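Local coordinates for choline binding protein PCPA (Streptococcus pneumoniae, PDB 4CP6) that is a pneumococcal surface antigen whose leucine-rich repeat region probably mediates contacts outside the cell while choline binding probably anchors it to the cell wall, at residues Y251-P254 with K255-E259. Residues are numbered along the deposited sequence; the frame is centred on the assembly and turned at random.
Sequences YKTP and KETKE
The carbonyl oxygen P254 O takes two bonds from one residue, T257: its backbone N at 3.1 Å and its hydroxyl OG1 at 2.8 Å. The amide bond closes a type I beta turn from P254 to T257, the bend by which this leucine-rich repeat chain leaves strand 250-252 and heads for strand 259-260. That bond is nearly straight, 166° at the hydrogen, although the nitrogen sits well above the carbonyl plane; OG1 arrives on the same face, tilted only 28° from the plane. With OG1 beside its own backbone N (chi1 -36°), T257 can offer both donors to the one acceptor, and this second bond should help fix the rotation of the threonine. The hydroxyl also lies against the proline ring, T257 OG1 standing 3.3 Å from P254 CD, while T257 packs on L239 of strand 238-241 and P254 on F232 of strand 230-233. T253 CB approaches T257 OG1; the T253 hydroxyl bonds N277 OD1, and N277 ND2 holds T257 O, so N277, in the loop after strand 273-275, holds the residue before the turn and the last residue of the turn. E256 bends at chi2, which brings its carboxylate oxygen OE1 to 3.5 Å from P254 CB.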
# COMPACT_ATOMS: atom_id res chain seq x y z
N TYR A 251 15.38 -14.23 7.70
CA TYR A 251 15.30 -14.11 6.24
C TYR A 251 16.53 -13.44 5.74
O TYR A 251 17.08 -12.53 6.40
CB TYR A 251 14.06 -13.27 5.84
CG TYR A 251 13.82 -13.17 4.35
CD1 TYR A 251 13.32 -14.25 3.63
CD2 TYR A 251 14.03 -11.97 3.67
CE1 TYR A 251 13.09 -14.15 2.26
CE2 TYR A 251 13.80 -11.86 2.30
CZ TYR A 251 13.34 -12.96 1.60
OH TYR A 251 13.10 -12.88 0.26
N LYS A 252 16.98 -13.86 4.54
CA LYS A 252 18.09 -13.27 3.85
C LYS A 252 17.61 -12.83 2.47
O LYS A 252 17.10 -13.65 1.72
CB LYS A 252 19.26 -14.27 3.68
CG LYS A 252 19.84 -14.76 5.00
CD LYS A 252 20.99 -15.74 4.77
CE LYS A 252 21.26 -16.54 6.02
NZ LYS A 252 21.27 -18.00 5.73
N THR A 253 17.78 -11.54 2.12
CA THR A 253 17.40 -11.11 0.78
C THR A 253 18.37 -11.76 -0.22
O THR A 253 19.57 -11.97 0.06
CB THR A 253 17.41 -9.59 0.67
OG1 THR A 253 18.70 -9.08 1.07
CG2 THR A 253 16.31 -8.96 1.48
N PRO A 254 17.88 -12.04 -1.45
CA PRO A 254 18.77 -12.65 -2.45
C PRO A 254 19.87 -11.71 -2.91
O PRO A 254 19.77 -10.49 -2.79
CB PRO A 254 17.82 -13.00 -3.61
CG PRO A 254 16.60 -12.17 -3.40
CD PRO A 254 16.50 -11.88 -1.92
N LYS A 255 20.98 -12.29 -3.42
CA LYS A 255 22.14 -11.52 -3.82
C LYS A 255 21.87 -10.45 -4.89
O LYS A 255 22.61 -9.48 -4.97
CB LYS A 255 23.29 -12.45 -4.25
CG LYS A 255 22.99 -13.29 -5.50
CD LYS A 255 24.26 -13.99 -5.99
CE LYS A 255 24.03 -14.71 -7.29
NZ LYS A 255 25.27 -15.39 -7.76
N GLU A 256 20.81 -10.64 -5.71
CA GLU A 256 20.47 -9.72 -6.79
C GLU A 256 19.75 -8.47 -6.32
O GLU A 256 19.64 -7.55 -7.09
CB GLU A 256 19.51 -10.41 -7.79
CG GLU A 256 20.11 -11.61 -8.53
CD GLU A 256 19.98 -12.95 -7.84
OE1 GLU A 256 19.32 -13.03 -6.77
OE2 GLU A 256 20.52 -13.95 -8.39
N THR A 257 19.24 -8.46 -5.07
CA THR A 257 18.43 -7.32 -4.61
C THR A 257 19.18 -6.01 -4.66
O THR A 257 20.29 -5.92 -4.12
CB THR A 257 17.85 -7.57 -3.23
OG1 THR A 257 17.49 -8.94 -3.05
CG2 THR A 257 16.67 -6.67 -2.93
N LYS A 258 18.59 -4.99 -5.29
CA LYS A 258 19.16 -3.64 -5.35
C LYS A 258 18.32 -2.69 -4.48
O LYS A 258 18.84 -1.68 -3.98
CB LYS A 258 19.18 -3.11 -6.78
CG LYS A 258 20.06 -3.96 -7.69
CD LYS A 258 20.35 -3.25 -9.01
CE LYS A 258 21.60 -3.78 -9.67
NZ LYS A 258 21.30 -4.85 -10.66
N GLU A 259 17.02 -2.97 -4.32
CA GLU A 259 16.21 -2.09 -3.49
C GLU A 259 15.08 -2.81 -2.82
O GLU A 259 14.52 -3.79 -3.37
CB GLU A 259 15.67 -0.90 -4.30
CG GLU A 259 14.65 -1.27 -5.34
CD GLU A 259 14.07 -0.07 -6.07
OE1 GLU A 259 13.45 0.81 -5.42
OE2 GLU A 259 14.24 -0.01 -7.31